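Local structure of GTP-binding protein REM 1 (Homo sapiens, 2NZJ) at residues A[83-86]-A[92-95]; A[111-116]-A[165-170]. The protein binds GDP and, as a Ras-family P-loop protein of the Rad and Gem-like group, probably works as a nucleotide-dependent signalling switch. One frame throughout, in Å; residues are numbered along the deposited sequence.

Contact 1. Residues A[83-86]-A[92-95]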
ATOM      1  N   ILE A  83      -1.330   3.484  -1.108  1.00 10.37           N
ATOM      2  CA  ILE A  83      -0.877   4.387  -2.163  1.00 10.24           C
ATOM      3  C   ILE A  83       0.627   4.549  -2.043  1.00 10.32           C
ATOM      4  O   ILE A  83       1.106   5.165  -1.101  1.00 10.55           O
ATOM      5  CB  ILE A  83      -1.498   5.801  -2.022  1.00 10.22           C
ATOM      6  CG1 ILE A  83      -3.007   5.770  -2.235  1.00 10.67           C
ATOM      7  CG2 ILE A  83      -0.863   6.777  -2.998  1.00  9.35           C
ATOM      8  CD1 ILE A  83      -3.740   7.024  -1.720  1.00  9.63           C
ATOM      9  N   VAL A  84       1.365   4.009  -3.009  1.00 10.30           N
ATOM     10  CA  VAL A  84       2.832   3.986  -2.984  1.00  9.74           C
ATOM     11  C   VAL A  84       3.387   5.050  -3.918  1.00 10.05           C
ATOM     12  O   VAL A  84       2.894   5.197  -5.023  1.00 10.58           O
ATOM     13  CB  VAL A  84       3.343   2.633  -3.460  1.00  9.39           C
ATOM     14  CG1 VAL A  84       4.883   2.594  -3.509  1.00  7.52           C
ATOM     15  CG2 VAL A  84       2.747   1.526  -2.579  1.00  9.13           C
ATOM     16  N   TYR A  85       4.396   5.800  -3.465  1.00 10.37           N
ATOM     17  CA  TYR A  85       5.221   6.651  -4.349  1.00 10.01           C
ATOM     18  C   TYR A  85       6.705   6.357  -4.067  1.00  9.99           C
ATOM     19  O   TYR A  85       7.035   5.670  -3.099  1.00  9.85           O
ATOM     20  CB  TYR A  85       4.866   8.155  -4.194  1.00  9.68           C
ATOM     21  CG  TYR A  85       5.243   8.727  -2.868  1.00  9.40           C
ATOM     22  CD1 TYR A  85       4.403   8.611  -1.785  1.00 10.03           C
ATOM     23  CD2 TYR A  85       6.465   9.335  -2.676  1.00 11.47           C
ATOM     24  CE1 TYR A  85       4.745   9.085  -0.552  1.00 10.37           C
ATOM     25  CE2 TYR A  85       6.845   9.808  -1.399  1.00 11.78           C
ATOM     26  CZ  TYR A  85       5.969   9.671  -0.347  1.00 10.76           C
ATOM     27  OH  TYR A  85       6.284  10.171   0.899  1.00 10.32           O
ATOM     28  N   SER A  86       7.583   6.848  -4.934  1.00 10.04           N
ATOM     29  CA  SER A  86       9.022   6.773  -4.716  1.00  9.97           C
ATOM     30  C   SER A  86       9.555   8.093  -4.193  1.00 10.12           C
ATOM     31  O   SER A  86       9.355   9.129  -4.801  1.00 10.22           O
ATOM     32  CB  SER A  86       9.750   6.441  -6.003  1.00  9.86           C
ATOM     33  OG  SER A  86      11.148   6.464  -5.782  1.00  9.29           O
ATOM     34  N   SER A  92       5.766  11.013  -8.900  1.00 11.10           N
ATOM     35  CA  SER A  92       5.006   9.893  -8.293  1.00 10.90           C
ATOM     36  C   SER A  92       4.323  10.328  -7.002  1.00 10.85           C
ATOM     37  O   SER A  92       3.234   9.856  -6.679  1.00  9.64           O
ATOM     38  CB  SER A  92       5.904   8.657  -8.017  1.00 10.81           C
ATOM     39  OG  SER A  92       6.869   8.904  -6.991  1.00  9.79           O
ATOM     40  N   PHE A  93       4.975  11.232  -6.282  1.00 11.42           N
ATOM     41  CA  PHE A  93       4.431  11.785  -5.051  1.00 12.44           C
ATOM     42  C   PHE A  93       3.236  12.684  -5.362  1.00 13.23           C
ATOM     43  O   PHE A  93       2.221  12.619  -4.698  1.00 13.29           O
ATOM     44  CB  PHE A  93       5.533  12.532  -4.291  1.00 12.24           C
ATOM     45  CG  PHE A  93       5.059  13.214  -3.055  1.00 12.17           C
ATOM     46  CD1 PHE A  93       4.563  12.487  -2.001  1.00 12.80           C
ATOM     47  CD2 PHE A  93       5.112  14.597  -2.943  1.00 13.19           C
ATOM     48  CE1 PHE A  93       4.107  13.124  -0.842  1.00 13.57           C
ATOM     49  CE2 PHE A  93       4.673  15.236  -1.790  1.00 13.21           C
ATOM     50  CZ  PHE A  93       4.178  14.494  -0.732  1.00 12.42           C
ATOM     51  N   GLU A  94       3.357  13.489  -6.404  1.00 14.71           N
ATOM     52  CA  GLU A  94       2.273  14.369  -6.860  1.00 16.16           C
ATOM     53  C   GLU A  94       1.036  13.556  -7.254  1.00 16.96           C
ATOM     54  O   GLU A  94      -0.095  13.881  -6.876  1.00 16.73           O
ATOM     55  CB  GLU A  94       2.747  15.272  -8.046  1.00 15.88           C
ATOM     56  CG  GLU A  94       3.751  16.388  -7.627  1.00 15.94           C
ATOM     57  CD  GLU A  94       4.392  17.197  -8.791  1.00 16.91           C
ATOM     58  OE1 GLU A  94       4.231  16.836  -9.982  1.00 19.48           O
ATOM     59  OE2 GLU A  94       5.086  18.214  -8.509  1.00 17.45           O
ATOM     60  N   SER A  95       1.262  12.484  -7.992  1.00 18.38           N
ATOM     61  CA  SER A  95       0.149  11.691  -8.436  1.00 19.91           C
ATOM     62  C   SER A  95      -0.416  10.826  -7.301  1.00 21.12           C
ATOM     63  O   SER A  95      -1.539  10.365  -7.399  1.00 21.57           O
ATOM     64  CB  SER A  95       0.522  10.882  -9.675  1.00 19.70           C
ATOM     65  OG  SER A  95       1.470   9.919  -9.354  1.00 20.71           O
TER
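Ser92 OG takes part in two hydrogen bonds: it accepts one from the backbone N of Ser86, 3.0 Å away with an N-H...O angle of 154°, and is also bonded to the carbonyl O of Asp89. Its chi1 of 68° places the hydroxyl between the backbone N and the carbonyl carbon of its own residue, facing the end of strand 80-86. Serine suits the place because one short arm can both accept from the strand and bond to Asp89, just ahead of the helix. Beside this polar link the side chains of Tyr85 and Phe93 run side by side, and the edge of Phe93 meets the face of Tyr85, planes at 59°. Phe93 CD1 stands over the centre of the tyrosine ring, 3.4 Å above its plane. Replacing Tyr85 by an alanine is likely to leave the edge of Phe93 without the ring face it packs on. The contact joins a parallel strand to the helix that follows it, a beta-alpha unit of the Ras-like fold. All four touching residues are buried, so the serine satisfies a strand amide that would probably be costly to leave without a partner, and the aromatic pair packs alongside.

Contact 2. Residues A[111-116]-A[165-170]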
ATOM      1  N   HIS A 111     -14.214   5.922   5.686  1.00 34.43           N
ATOM      2  CA  HIS A 111     -14.344   4.714   6.499  1.00 34.57           C
ATOM      3  C   HIS A 111     -13.482   3.518   6.014  1.00 34.29           C
ATOM      4  O   HIS A 111     -13.871   2.361   6.192  1.00 34.66           O
ATOM      5  CB  HIS A 111     -15.829   4.296   6.573  1.00 34.64           C
ATOM      6  N   VAL A 112     -12.323   3.786   5.411  1.00 33.75           N
ATOM      7  CA  VAL A 112     -11.410   2.713   4.970  1.00 33.15           C
ATOM      8  C   VAL A 112      -9.962   3.144   5.217  1.00 32.40           C
ATOM      9  O   VAL A 112      -9.599   4.288   4.885  1.00 32.24           O
ATOM     10  CB  VAL A 112     -11.652   2.347   3.467  1.00 33.82           C
ATOM     11  CG1 VAL A 112     -11.711   3.617   2.589  1.00 35.26           C
ATOM     12  CG2 VAL A 112     -10.608   1.384   2.947  1.00 32.73           C
ATOM     13  N   PRO A 113      -9.135   2.259   5.834  1.00 31.19           N
ATOM     14  CA  PRO A 113      -7.713   2.607   6.066  1.00 30.19           C
ATOM     15  C   PRO A 113      -7.010   2.896   4.762  1.00 29.44           C
ATOM     16  O   PRO A 113      -7.183   2.142   3.812  1.00 29.19           O
ATOM     17  CB  PRO A 113      -7.119   1.338   6.699  1.00 30.17           C
ATOM     18  CG  PRO A 113      -8.283   0.554   7.179  1.00 31.30           C
ATOM     19  CD  PRO A 113      -9.481   0.923   6.346  1.00 30.96           C
ATOM     20  N   ILE A 114      -6.238   3.979   4.732  1.00 29.08           N
ATOM     21  CA  ILE A 114      -5.386   4.337   3.612  1.00 29.03           C
ATOM     22  C   ILE A 114      -3.970   4.539   4.156  1.00 28.95           C
ATOM     23  O   ILE A 114      -3.771   5.284   5.108  1.00 28.94           O
ATOM     24  CB  ILE A 114      -5.908   5.630   2.927  1.00 29.06           C
ATOM     25  CG1 ILE A 114      -7.395   5.509   2.611  1.00 29.09           C
ATOM     26  CG2 ILE A 114      -5.166   5.925   1.634  1.00 29.21           C
ATOM     27  CD1 ILE A 114      -7.917   6.583   1.655  1.00 29.31           C
ATOM     28  N   ILE A 115      -2.999   3.837   3.584  1.00 29.23           N
ATOM     29  CA  ILE A 115      -1.594   3.996   3.957  1.00 29.57           C
ATOM     30  C   ILE A 115      -0.877   4.674   2.806  1.00 29.76           C
ATOM     31  O   ILE A 115      -0.924   4.192   1.686  1.00 29.93           O
ATOM     32  CB  ILE A 115      -0.880   2.626   4.235  1.00 30.08           C
ATOM     33  CG1 ILE A 115      -1.789   1.650   5.006  1.00 29.61           C
ATOM     34  CG2 ILE A 115       0.441   2.858   4.980  1.00 28.73           C
ATOM     35  CD1 ILE A 115      -1.973   2.010   6.437  1.00 30.47           C
ATOM     36  N   LEU A 116      -0.227   5.792   3.093  1.00 30.23           N
ATOM     37  CA  LEU A 116       0.659   6.461   2.128  1.00 30.52           C
ATOM     38  C   LEU A 116       2.077   5.881   2.341  1.00 30.32           C
ATOM     39  O   LEU A 116       2.610   5.909   3.453  1.00 30.44           O
ATOM     40  CB  LEU A 116       0.621   7.988   2.328  1.00 30.25           C
ATOM     41  CG  LEU A 116       1.340   8.847   1.282  1.00 31.88           C
ATOM     42  CD1 LEU A 116       0.705   8.611  -0.082  1.00 32.61           C
ATOM     43  CD2 LEU A 116       1.374  10.376   1.624  1.00 30.51           C
ATOM     44  N   ARG A 165      -3.469  -4.176  11.543  1.00 27.98           N
ATOM     45  CA  ARG A 165      -3.871  -3.482  12.785  1.00 28.52           C
ATOM     46  C   ARG A 165      -4.919  -2.408  12.534  1.00 28.56           C
ATOM     47  O   ARG A 165      -5.874  -2.311  13.279  1.00 28.91           O
ATOM     48  CB  ARG A 165      -2.674  -2.841  13.513  1.00 28.65           C
ATOM     49  CG  ARG A 165      -1.791  -3.847  14.216  1.00 28.20           C
ATOM     50  CD  ARG A 165      -0.765  -3.184  15.042  1.00 27.72           C
ATOM     51  NE  ARG A 165       0.084  -4.197  15.658  1.00 29.11           N
ATOM     52  CZ  ARG A 165       1.266  -4.611  15.186  1.00 29.09           C
ATOM     53  NH1 ARG A 165       1.808  -4.077  14.090  1.00 26.59           N
ATOM     54  NH2 ARG A 165       1.926  -5.565  15.845  1.00 28.75           N
ATOM     55  N   GLN A 166      -4.733  -1.609  11.490  1.00 28.63           N
ATOM     56  CA  GLN A 166      -5.690  -0.568  11.151  1.00 28.76           C
ATOM     57  C   GLN A 166      -7.057  -1.142  10.775  1.00 29.06           C
ATOM     58  O   GLN A 166      -8.105  -0.585  11.128  1.00 29.29           O
ATOM     59  CB  GLN A 166      -5.162   0.254   9.992  1.00 28.78           C
ATOM     60  CG  GLN A 166      -3.904   1.013  10.304  1.00 29.14           C
ATOM     61  CD  GLN A 166      -4.095   1.967  11.444  1.00 29.41           C
ATOM     62  OE1 GLN A 166      -5.106   2.669  11.499  1.00 31.05           O
ATOM     63  NE2 GLN A 166      -3.149   1.982  12.385  1.00 26.51           N
ATOM     64  N   LEU A 167      -7.047  -2.255  10.045  1.00 29.39           N
ATOM     65  CA  LEU A 167      -8.288  -2.939   9.689  1.00 29.46           C
ATOM     66  C   LEU A 167      -9.031  -3.452  10.934  1.00 29.70           C
ATOM     67  O   LEU A 167     -10.251  -3.429  10.980  1.00 30.00           O
ATOM     68  CB  LEU A 167      -8.008  -4.101   8.720  1.00 29.34           C
ATOM     69  CG  LEU A 167      -7.659  -3.714   7.278  1.00 28.95           C
ATOM     70  CD1 LEU A 167      -7.210  -4.922   6.463  1.00 25.36           C
ATOM     71  CD2 LEU A 167      -8.829  -2.998   6.596  1.00 26.77           C
ATOM     72  N   ARG A 168      -8.285  -3.914  11.933  1.00 30.22           N
ATOM     73  CA  ARG A 168      -8.873  -4.418  13.171  1.00 30.43           C
ATOM     74  C   ARG A 168      -9.470  -3.309  14.027  1.00 31.43           C
ATOM     75  O   ARG A 168     -10.376  -3.552  14.822  1.00 31.15           O
ATOM     76  CB  ARG A 168      -7.834  -5.170  13.994  1.00 30.09           C
ATOM     77  CG  ARG A 168      -7.437  -6.510  13.427  1.00 28.55           C
ATOM     78  CD  ARG A 168      -6.270  -7.098  14.211  1.00 27.03           C
ATOM     79  NE  ARG A 168      -5.879  -8.403  13.689  1.00 27.62           N
ATOM     80  CZ  ARG A 168      -4.871  -9.137  14.140  1.00 27.00           C
ATOM     81  NH1 ARG A 168      -4.132  -8.700  15.144  1.00 28.69           N
ATOM     82  NH2 ARG A 168      -4.611 -10.315  13.594  1.00 25.95           N
ATOM     83  N   LEU A 169      -8.968  -2.090  13.875  1.00 32.72           N
ATOM     84  CA  LEU A 169      -9.563  -0.947  14.569  1.00 34.02           C
ATOM     85  C   LEU A 169     -10.924  -0.569  13.966  1.00 34.84           C
ATOM     86  O   LEU A 169     -11.783  -0.041  14.664  1.00 34.87           O
ATOM     87  CB  LEU A 169      -8.605   0.253  14.574  1.00 34.23           C
ATOM     88  CG  LEU A 169      -7.377   0.059  15.474  1.00 34.78           C
ATOM     89  CD1 LEU A 169      -6.309   1.089  15.169  1.00 35.17           C
ATOM     90  CD2 LEU A 169      -7.761   0.085  16.955  1.00 34.78           C
ATOM     91  N   ARG A 170     -11.126  -0.851  12.679  1.00 35.83           N
ATOM     92  CA  ARG A 170     -12.451  -0.698  12.072  1.00 36.61           C
ATOM     93  C   ARG A 170     -13.466  -1.547  12.840  1.00 37.17           C
ATOM     94  O   ARG A 170     -14.385  -1.009  13.450  1.00 37.13           O
ATOM     95  CB  ARG A 170     -12.431  -1.090  10.586  1.00 36.55           C
TER
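Pro113 and Leu167 make the closest apolar contact between the loop that leads into strand 114-119 and the C-terminal helix 156-171. The leucine reaches the proline with one methyl: CD2 lies 3.6 Å from Pro113 CG and 4.0 Å from Pro113 CD, and the two side chains cross at about a right angle. With chi1 at -73°, Leu167 CG is anti to its carbonyl carbon, and the branch carries CD2 back to the proline although the CB bond does not aim there. A looser second touch is Pro113 CB to Gln166 CB, 4.0 Å. Gln166 CG, anti to the carbonyl carbon (chi1 -64°), approaches Ile115 CD1 at 4.4 Å, so CB and CG, the aliphatic part of this residue, are the atoms that pack. Ile115, buried, brings its outer methyl to this edge and also rests on Leu159 and Val163 of the same helix. Proline suits its place as a compact, rigid apolar wedge just before the strand.

Polar bonds play no part between the two segments. Those of the helix go to residues 47-52: Arg165 forms a salt bridge with Asp48, and Arg168 bonds to the carbonyl O atoms of Val47 and Glu50. Packing of the C-terminal helix against a parallel strand of the central sheet is typical of the Ras-like alpha/beta fold of P-loop GTPases.

Overall arrangement
From the N terminus, strand 80-86 leads through a short turn into helix 90-105, and contact 1 closes this small loop. The chain then enters strand 114-119 through residues 111-113; segment 165-170 of helix 156-171 comes back to them after 48 intervening residues, closing contact 2. The loops therefore follow in series, neither nesting nor crossing. Their centres are 19 Å apart, but strands 80-86 and 114-119 are neighbours in the sheet, and the contacts meet there: Ile83 N and Ile115 O, at 2.9 Å, probably form a hydrogen bond, and Tyr85 packs on Leu116. Together they tie helices 90-105 and 156-171 to adjacent parallel strands, contact 1 being the one near GDP.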